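Local coordinates for Non-structural protein 2 (Human rotavirus C, PDB 2GU0), which probably binds single-stranded RNA and hydrolyses nucleoside triphosphates as an octamer, supporting genome replication and packaging in viroplasms, at residues A2-F10 with Y76-L87; T104-L114 with A135-V143. All blocks are in the same frame, centred on the assembly; numbering follows the deposited sequence.

Contact 1: residues A2-F10 with Y76-L87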
loop_
_atom_site.group_PDB
_atom_site.type_symbol
_atom_site.label_atom_id
_atom_site.label_comp_id
_atom_site.label_asym_id
_atom_site.label_seq_id
_atom_site.Cartn_x
_atom_site.Cartn_y
_atom_site.Cartn_z
ATOM N N ALA A 2 -30.238 25.013 -3.876
ATOM C CA ALA A 2 -30.846 24.334 -5.054
ATOM C C ALA A 2 -32.318 23.990 -4.789
ATOM O O ALA A 2 -32.744 23.904 -3.640
ATOM C CB ALA A 2 -30.057 23.078 -5.379
ATOM N N GLU A 3 -33.096 23.821 -5.858
ATOM C CA GLU A 3 -34.508 23.484 -5.735
ATOM C C GLU A 3 -34.646 21.977 -5.508
ATOM O O GLU A 3 -33.838 21.201 -6.006
ATOM C CB GLU A 3 -35.264 23.898 -7.000
ATOM C CG GLU A 3 -35.347 25.414 -7.243
ATOM C CD GLU A 3 -34.039 26.037 -7.745
ATOM O OE1 GLU A 3 -34.043 27.261 -8.032
ATOM O OE2 GLU A 3 -33.019 25.307 -7.855
ATOM N N LEU A 4 -35.663 21.558 -4.761
ATOM C CA LEU A 4 -35.848 20.133 -4.475
ATOM C C LEU A 4 -35.747 19.300 -5.736
ATOM O O LEU A 4 -35.331 18.145 -5.678
ATOM C CB LEU A 4 -37.202 19.885 -3.795
ATOM C CG LEU A 4 -37.556 18.455 -3.363
ATOM C CD1 LEU A 4 -36.452 17.877 -2.492
ATOM C CD2 LEU A 4 -38.869 18.462 -2.601
ATOM N N ALA A 5 -36.116 19.899 -6.868
ATOM C CA ALA A 5 -36.083 19.232 -8.170
ATOM C C ALA A 5 -34.672 18.943 -8.694
ATOM O O ALA A 5 -34.514 18.384 -9.777
ATOM C CB ALA A 5 -36.839 20.059 -9.204
ATOM N N CYS A 6 -33.650 19.345 -7.955
ATOM C CA CYS A 6 -32.294 19.065 -8.387
ATOM C C CYS A 6 -31.888 17.737 -7.782
ATOM O O CYS A 6 -30.818 17.218 -8.077
ATOM C CB CYS A 6 -31.328 20.130 -7.898
ATOM S SG CYS A 6 -31.596 21.758 -8.563
ATOM N N PHE A 7 -32.753 17.180 -6.941
ATOM C CA PHE A 7 -32.449 15.920 -6.283
ATOM C C PHE A 7 -33.453 14.789 -6.451
ATOM O O PHE A 7 -33.085 13.621 -6.309
ATOM C CB PHE A 7 -32.259 16.154 -4.794
ATOM C CG PHE A 7 -31.293 17.238 -4.477
ATOM C CD1 PHE A 7 -31.729 18.540 -4.307
ATOM C CD2 PHE A 7 -29.944 16.957 -4.341
ATOM C CE1 PHE A 7 -30.837 19.550 -4.004
ATOM C CE2 PHE A 7 -29.037 17.966 -4.036
ATOM C CZ PHE A 7 -29.486 19.268 -3.866
ATOM N N VAL A 8 -34.710 15.122 -6.735
ATOM C CA VAL A 8 -35.739 14.101 -6.868
ATOM C C VAL A 8 -36.804 14.378 -7.922
ATOM O O VAL A 8 -37.201 15.525 -8.145
ATOM C CB VAL A 8 -36.476 13.913 -5.540
ATOM C CG1 VAL A 8 -35.512 13.521 -4.459
ATOM C CG2 VAL A 8 -37.168 15.204 -5.158
ATOM N N SER A 9 -37.264 13.317 -8.577
ATOM C CA SER A 9 -38.328 13.431 -9.569
ATOM C C SER A 9 -39.498 12.693 -8.937
ATOM O O SER A 9 -39.321 12.049 -7.898
ATOM C CB SER A 9 -37.918 12.789 -10.896
ATOM O OG SER A 9 -37.437 11.482 -10.708
ATOM N N PHE A 10 -40.685 12.764 -9.533
ATOM C CA PHE A 10 -41.833 12.095 -8.923
ATOM C C PHE A 10 -42.779 11.406 -9.896
ATOM O O PHE A 10 -42.714 11.608 -11.106
ATOM C CB PHE A 10 -42.626 13.108 -8.096
ATOM C CG PHE A 10 -43.112 14.274 -8.900
ATOM C CD1 PHE A 10 -44.208 14.145 -9.743
ATOM C CD2 PHE A 10 -42.421 15.478 -8.881
ATOM C CE1 PHE A 10 -44.602 15.203 -10.562
ATOM C CE2 PHE A 10 -42.808 16.537 -9.696
ATOM C CZ PHE A 10 -43.899 16.398 -10.538
ATOM N N TYR A 76 -23.710 13.283 -3.150
ATOM C CA TYR A 76 -24.907 13.659 -3.905
ATOM C C TYR A 76 -25.861 12.450 -3.941
ATOM O O TYR A 76 -27.077 12.595 -3.773
ATOM C CB TYR A 76 -24.520 14.071 -5.334
ATOM C CG TYR A 76 -25.695 14.382 -6.238
ATOM C CD1 TYR A 76 -26.391 15.598 -6.143
ATOM C CD2 TYR A 76 -26.136 13.442 -7.167
ATOM C CE1 TYR A 76 -27.500 15.861 -6.958
ATOM C CE2 TYR A 76 -27.236 13.689 -7.982
ATOM C CZ TYR A 76 -27.913 14.893 -7.875
ATOM O OH TYR A 76 -28.991 15.098 -8.695
ATOM N N THR A 77 -25.294 11.265 -4.153
ATOM C CA THR A 77 -26.059 10.030 -4.194
ATOM C C THR A 77 -26.755 9.872 -2.853
ATOM O O THR A 77 -27.942 9.556 -2.777
ATOM C CB THR A 77 -25.146 8.814 -4.375
ATOM O OG1 THR A 77 -24.223 9.059 -5.436
ATOM C CG2 THR A 77 -25.953 7.594 -4.703
ATOM N N GLU A 78 -25.986 10.091 -1.796
ATOM C CA GLU A 78 -26.477 9.984 -0.430
ATOM C C GLU A 78 -27.683 10.882 -0.198
ATOM O O GLU A 78 -28.754 10.414 0.162
ATOM C CB GLU A 78 -25.368 10.370 0.542
ATOM C CG GLU A 78 -24.180 9.450 0.500
ATOM C CD GLU A 78 -24.460 8.163 1.215
ATOM O OE1 GLU A 78 -24.571 8.211 2.464
ATOM O OE2 GLU A 78 -24.582 7.119 0.536
ATOM N N LEU A 79 -27.490 12.179 -0.404
ATOM C CA LEU A 79 -28.547 13.153 -0.209
ATOM C C LEU A 79 -29.747 12.817 -1.093
ATOM O O LEU A 79 -30.904 12.854 -0.651
ATOM C CB LEU A 79 -28.035 14.557 -0.541
ATOM C CG LEU A 79 -29.064 15.682 -0.441
ATOM C CD1 LEU A 79 -29.538 15.792 0.996
ATOM C CD2 LEU A 79 -28.468 16.988 -0.915
ATOM N N VAL A 80 -29.462 12.487 -2.343
ATOM C CA VAL A 80 -30.507 12.166 -3.284
ATOM C C VAL A 80 -31.396 11.035 -2.755
ATOM O O VAL A 80 -32.633 11.092 -2.858
ATOM C CB VAL A 80 -29.861 11.835 -4.661
ATOM C CG1 VAL A 80 -30.578 10.713 -5.355
ATOM C CG2 VAL A 80 -29.881 13.075 -5.534
ATOM N N ASN A 81 -30.781 10.017 -2.162
ATOM C CA ASN A 81 -31.562 8.905 -1.639
ATOM C C ASN A 81 -32.253 9.224 -0.325
ATOM O O ASN A 81 -33.329 8.721 -0.042
ATOM C CB ASN A 81 -30.689 7.672 -1.506
ATOM C CG ASN A 81 -30.521 6.957 -2.821
ATOM O OD1 ASN A 81 -29.501 7.087 -3.488
ATOM N ND2 ASN A 81 -31.542 6.213 -3.220
ATOM N N LEU A 82 -31.629 10.069 0.480
ATOM C CA LEU A 82 -32.207 10.470 1.747
ATOM C C LEU A 82 -33.499 11.236 1.443
ATOM O O LEU A 82 -34.540 11.002 2.050
ATOM C CB LEU A 82 -31.225 11.367 2.496
ATOM C CG LEU A 82 -31.746 11.934 3.809
ATOM C CD1 LEU A 82 -31.904 10.815 4.819
ATOM C CD2 LEU A 82 -30.782 12.986 4.315
ATOM N N LEU A 83 -33.426 12.143 0.482
ATOM C CA LEU A 83 -34.587 12.926 0.117
ATOM C C LEU A 83 -35.726 12.059 -0.425
ATOM O O LEU A 83 -36.873 12.219 -0.017
ATOM C CB LEU A 83 -34.185 14.009 -0.886
ATOM C CG LEU A 83 -33.198 15.035 -0.307
ATOM C CD1 LEU A 83 -32.734 15.992 -1.387
ATOM C CD2 LEU A 83 -33.859 15.800 0.835
ATOM N N ALA A 84 -35.422 11.136 -1.330
ATOM C CA ALA A 84 -36.459 10.264 -1.876
ATOM C C ALA A 84 -37.094 9.457 -0.733
ATOM O O ALA A 84 -38.288 9.556 -0.473
ATOM C CB ALA A 84 -35.868 9.329 -2.932
ATOM N N ASP A 85 -36.286 8.661 -0.054
ATOM C CA ASP A 85 -36.762 7.869 1.072
ATOM C C ASP A 85 -37.629 8.715 1.977
ATOM O O ASP A 85 -38.753 8.349 2.297
ATOM C CB ASP A 85 -35.587 7.361 1.894
ATOM C CG ASP A 85 -34.822 6.286 1.199
ATOM O OD1 ASP A 85 -34.932 6.185 -0.039
ATOM O OD2 ASP A 85 -34.106 5.542 1.894
ATOM N N THR A 86 -37.092 9.851 2.402
ATOM C CA THR A 86 -37.834 10.722 3.290
ATOM C C THR A 86 -39.176 11.078 2.680
ATOM O O THR A 86 -40.212 10.658 3.177
ATOM C CB THR A 86 -37.044 11.994 3.599
ATOM O OG1 THR A 86 -35.831 11.638 4.271
ATOM C CG2 THR A 86 -37.850 12.920 4.493
ATOM N N LEU A 87 -39.163 11.831 1.592
ATOM C CA LEU A 87 -40.404 12.217 0.950
ATOM C C LEU A 87 -41.415 11.065 0.811
ATOM O O LEU A 87 -42.625 11.263 0.982
ATOM C CB LEU A 87 -40.101 12.819 -0.418
ATOM C CG LEU A 87 -39.409 14.179 -0.346
ATOM C CD1 LEU A 87 -39.102 14.661 -1.746
ATOM C CD2 LEU A 87 -40.300 15.176 0.386
#
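Phe7 and Val8 fit against one side of helix 76-87, where the start of a two-stranded antiparallel sheet packs on a helix in the N-terminal part of NSP2. Strand 8-10 runs at a shallow angle to the helix, their axes 9.1 Å apart at the closest, and a short 3-10 turn at residues 4-6 leads the chain into it. Leu4 O accepts from both Phe7 N and Val8 N, which ties this turn to the beginning of the strand.

The Phe7 side chain spans two helical turns. Its CE2 lies 3.3 Å from Leu79 CD2, and its CB meets Leu83 CD1 at 3.4 Å. Val80 CG2 instead approaches the ring edge, near its plane, and also lies over one face of the Tyr76 ring, displaced toward the rim. The two aromatic rings meet rim to rim, with centroids 5.8 Å apart and planes at 34°, so this is not a stack.

Val8 straddles the next turns: its side chain crosses that of Leu83 at about a right angle, with Val8 CG1 3.8 Å from Leu83 CB, while CG2 turns to Leu87 CD1. Leu4 CD2 reaches the same Leu87 CD1, tip to tip, at 3.9 Å. From the strand beside this one, Trp19 also touches Leu87 and Pro21 touches Val80, so both strands rest on the helix.

All the touching residues are buried, and one polar link joins the segments. With CG opposite the backbone N (chi1 176°), Tyr76 reaches across to the 3-10 turn, where its OH donates to Cys6 O at 2.9 Å, in the carbonyl plane with a C=O...O angle of 157°.

Contact 2: residues T104-L114 with A135-V143; sequences TVVQVRHLENL and AVMIACNLV
The His110 ring carries Ala139 CB over one face, a CH-pi contact 3.7 Å from the centroid and offset toward the rim, while Leu114 CG of its own helix lies at the ring edge, in plane. The amide planes of Gln107 and Asn141 are 36° apart, and their side chains cross at about a right angle; OE1 and OD1, both acceptors, do not bond. Asn141 ND2 turns instead to Val105 O, at 2.9 Å and 163° at the hydrogen, with that oxygen close to the asparagine's amide plane.

Helices 108-114 and 135-139 pack nearly antiparallel. Ala139 CB also meets Leu111 CD2 and Leu114 CD1, the latter at 3.6 Å, and Leu114 CD2 reaches Ala135 CB. Nearer the helix ends, Cys140 SG contacts Val106 CG2 at 3.7 Å.

Gln107, the N-cap residue of its helix, donates its backbone N to Ala139 O at 3.1 Å, while Asn141 leaves the other helix through a Schellman motif. The start of one helix is thus bonded to the end of the other, an arrangement that probably helps to position Gln107, Val108 and Arg109, predicted to bind ATP.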
loop_
_atom_site.group_PDB
_atom_site.type_symbol
_atom_site.label_atom_id
_atom_site.label_comp_id
_atom_site.label_asym_id
_atom_site.label_seq_id
_atom_site.Cartn_x
_atom_site.Cartn_y
_atom_site.Cartn_z
ATOM N N THR A 104 -39.119 24.257 -4.348
ATOM C CA THR A 104 -38.712 24.668 -3.014
ATOM C C THR A 104 -37.196 24.684 -2.887
ATOM O O THR A 104 -36.538 23.689 -3.158
ATOM C CB THR A 104 -39.225 23.700 -1.970
ATOM O OG1 THR A 104 -40.648 23.598 -2.061
ATOM C CG2 THR A 104 -38.822 24.163 -0.589
ATOM N N VAL A 105 -36.633 25.809 -2.480
ATOM C CA VAL A 105 -35.196 25.876 -2.307
ATOM C C VAL A 105 -34.874 25.121 -1.033
ATOM O O VAL A 105 -35.472 25.353 0.006
ATOM C CB VAL A 105 -34.707 27.322 -2.212
ATOM C CG1 VAL A 105 -33.284 27.357 -1.688
ATOM C CG2 VAL A 105 -34.760 27.959 -3.598
ATOM N N VAL A 106 -33.929 24.202 -1.135
ATOM C CA VAL A 106 -33.527 23.354 -0.026
ATOM C C VAL A 106 -32.234 23.851 0.619
ATOM O O VAL A 106 -31.441 24.541 -0.023
ATOM C CB VAL A 106 -33.372 21.901 -0.557
ATOM C CG1 VAL A 106 -32.234 21.198 0.119
ATOM C CG2 VAL A 106 -34.660 21.140 -0.344
ATOM N N GLN A 107 -32.037 23.518 1.894
ATOM C CA GLN A 107 -30.840 23.916 2.619
ATOM C C GLN A 107 -29.774 22.836 2.448
ATOM O O GLN A 107 -29.521 22.034 3.348
ATOM C CB GLN A 107 -31.156 24.099 4.096
ATOM C CG GLN A 107 -32.232 25.122 4.393
ATOM C CD GLN A 107 -32.220 25.599 5.852
ATOM O OE1 GLN A 107 -33.231 26.093 6.353
ATOM N NE2 GLN A 107 -31.073 25.470 6.530
ATOM N N VAL A 108 -29.146 22.834 1.282
ATOM C CA VAL A 108 -28.131 21.855 0.927
ATOM C C VAL A 108 -27.027 21.556 1.932
ATOM O O VAL A 108 -26.685 20.396 2.138
ATOM C CB VAL A 108 -27.459 22.238 -0.400
ATOM C CG1 VAL A 108 -26.464 21.165 -0.799
ATOM C CG2 VAL A 108 -28.518 22.430 -1.482
ATOM N N ARG A 109 -26.454 22.582 2.548
ATOM C CA ARG A 109 -25.374 22.352 3.495
ATOM C C ARG A 109 -25.903 21.807 4.797
ATOM O O ARG A 109 -25.219 21.053 5.492
ATOM C CB ARG A 109 -24.594 23.637 3.735
ATOM C CG ARG A 109 -23.980 24.216 2.476
ATOM C CD ARG A 109 -22.976 25.286 2.821
ATOM N NE ARG A 109 -22.826 26.264 1.750
ATOM C CZ ARG A 109 -23.813 27.045 1.320
ATOM N NH1 ARG A 109 -25.031 26.962 1.866
ATOM N NH2 ARG A 109 -23.583 27.913 0.348
ATOM N N HIS A 110 -27.128 22.195 5.123
ATOM C CA HIS A 110 -27.791 21.723 6.331
ATOM C C HIS A 110 -28.039 20.219 6.108
ATOM O O HIS A 110 -27.706 19.399 6.954
ATOM C CB HIS A 110 -29.101 22.519 6.523
ATOM C CG HIS A 110 -29.910 22.131 7.727
ATOM N ND1 HIS A 110 -30.635 23.048 8.453
ATOM C CD2 HIS A 110 -30.200 20.921 8.264
ATOM C CE1 HIS A 110 -31.342 22.426 9.380
ATOM N NE2 HIS A 110 -31.097 21.132 9.287
ATOM N N LEU A 111 -28.587 19.854 4.954
ATOM C CA LEU A 111 -28.858 18.446 4.670
ATOM C C LEU A 111 -27.585 17.634 4.673
ATOM O O LEU A 111 -27.573 16.482 5.125
ATOM C CB LEU A 111 -29.548 18.280 3.318
ATOM C CG LEU A 111 -30.991 18.767 3.276
ATOM C CD1 LEU A 111 -31.496 18.745 1.858
ATOM C CD2 LEU A 111 -31.840 17.885 4.173
ATOM N N GLU A 112 -26.511 18.230 4.159
ATOM C CA GLU A 112 -25.243 17.528 4.110
ATOM C C GLU A 112 -24.819 17.195 5.525
ATOM O O GLU A 112 -24.207 16.161 5.760
ATOM C CB GLU A 112 -24.177 18.364 3.399
ATOM C CG GLU A 112 -22.753 17.936 3.719
ATOM C CD GLU A 112 -21.883 17.707 2.495
ATOM O OE1 GLU A 112 -22.065 18.408 1.482
ATOM O OE2 GLU A 112 -20.993 16.835 2.556
ATOM N N ASN A 113 -25.141 18.055 6.481
ATOM C CA ASN A 113 -24.771 17.740 7.848
ATOM C C ASN A 113 -25.678 16.655 8.398
ATOM O O ASN A 113 -25.205 15.761 9.102
ATOM C CB ASN A 113 -24.808 18.978 8.741
ATOM C CG ASN A 113 -23.466 19.665 8.821
ATOM O OD1 ASN A 113 -22.424 19.018 8.705
ATOM N ND2 ASN A 113 -23.476 20.972 9.042
ATOM N N LEU A 114 -26.971 16.712 8.077
ATOM C CA LEU A 114 -27.875 15.671 8.560
ATOM C C LEU A 114 -27.374 14.300 8.107
ATOM O O LEU A 114 -27.459 13.335 8.861
ATOM C CB LEU A 114 -29.303 15.897 8.069
ATOM C CG LEU A 114 -30.096 17.024 8.741
ATOM C CD1 LEU A 114 -31.428 17.188 8.046
ATOM C CD2 LEU A 114 -30.314 16.718 10.192
ATOM N N ALA A 135 -36.297 16.085 10.997
ATOM C CA ALA A 135 -35.075 16.872 10.825
ATOM C C ALA A 135 -34.867 17.242 9.355
ATOM O O ALA A 135 -34.514 18.383 9.024
ATOM C CB ALA A 135 -33.863 16.090 11.342
ATOM N N VAL A 136 -35.091 16.266 8.482
ATOM C CA VAL A 136 -34.934 16.471 7.054
ATOM C C VAL A 136 -36.000 17.386 6.477
ATOM O O VAL A 136 -35.711 18.214 5.615
ATOM C CB VAL A 136 -34.982 15.146 6.295
ATOM C CG1 VAL A 136 -35.032 15.414 4.805
ATOM C CG2 VAL A 136 -33.780 14.302 6.654
ATOM N N MET A 137 -37.238 17.233 6.928
ATOM C CA MET A 137 -38.290 18.094 6.417
ATOM C C MET A 137 -37.949 19.525 6.779
ATOM O O MET A 137 -38.055 20.414 5.937
ATOM C CB MET A 137 -39.655 17.713 6.988
ATOM C CG MET A 137 -40.209 16.421 6.422
ATOM S SD MET A 137 -40.214 16.394 4.618
ATOM C CE MET A 137 -41.652 17.358 4.267
ATOM N N ILE A 138 -37.535 19.753 8.024
ATOM C CA ILE A 138 -37.155 21.101 8.428
ATOM C C ILE A 138 -36.066 21.598 7.463
ATOM O O ILE A 138 -36.203 22.656 6.853
ATOM C CB ILE A 138 -36.618 21.144 9.892
ATOM C CG1 ILE A 138 -37.774 21.012 10.880
ATOM C CG2 ILE A 138 -35.888 22.442 10.155
ATOM C CD1 ILE A 138 -37.331 20.970 12.325
ATOM N N ALA A 139 -35.005 20.817 7.300
ATOM C CA ALA A 139 -33.908 21.189 6.419
ATOM C C ALA A 139 -34.349 21.515 4.986
ATOM O O ALA A 139 -33.672 22.278 4.282
ATOM C CB ALA A 139 -32.883 20.079 6.402
ATOM N N CYS A 140 -35.480 20.941 4.564
ATOM C CA CYS A 140 -36.021 21.146 3.218
ATOM C C CYS A 140 -37.004 22.283 3.079
ATOM O O CYS A 140 -37.485 22.548 1.981
ATOM C CB CYS A 140 -36.692 19.875 2.721
ATOM S SG CYS A 140 -35.521 18.647 2.192
ATOM N N ASN A 141 -37.308 22.945 4.189
ATOM C CA ASN A 141 -38.243 24.060 4.184
ATOM C C ASN A 141 -39.636 23.629 3.770
ATOM O O ASN A 141 -40.373 24.389 3.150
ATOM C CB ASN A 141 -37.747 25.164 3.258
ATOM C CG ASN A 141 -36.465 25.776 3.744
ATOM O OD1 ASN A 141 -36.357 26.145 4.912
ATOM N ND2 ASN A 141 -35.477 25.888 2.861
ATOM N N LEU A 142 -39.991 22.399 4.122
ATOM C CA LEU A 142 -41.300 21.862 3.803
ATOM C C LEU A 142 -42.172 21.792 5.055
ATOM O O LEU A 142 -43.314 21.334 4.992
ATOM C CB LEU A 142 -41.170 20.471 3.184
ATOM C CG LEU A 142 -40.514 20.368 1.808
ATOM C CD1 LEU A 142 -40.605 18.923 1.314
ATOM C CD2 LEU A 142 -41.201 21.313 0.825
ATOM N N VAL A 143 -41.633 22.236 6.190
ATOM C CA VAL A 143 -42.383 22.231 7.443
ATOM C C VAL A 143 -42.027 23.424 8.334
ATOM O O VAL A 143 -40.910 23.937 8.297
ATOM C CB VAL A 143 -42.166 20.918 8.224
ATOM C CG1 VAL A 143 -42.587 19.734 7.367
ATOM C CG2 VAL A 143 -40.719 20.789 8.646
#

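How the contacts relate
From the N terminus, contact 1 closes when helix 74-90 returns to residues 2-10, a loop that includes the second strand, 18-21. The chain then proceeds to contact 2, a shorter helical hairpin in which helix 108-119 is followed by helix 129-139. The two closures are in series, neither enclosing nor crossing the other. They nevertheless abut: Ala2 O and Leu4 N probably bond to Val106 N and Thr104 O, joining the N-terminal segment to the lead-in of helix 108-119. Leu79 and Leu83 of helix 74-90 pack on Leu111 and Cys140, respectively. Helix 74-90 therefore lies between the N-terminal strands and the helical hairpin.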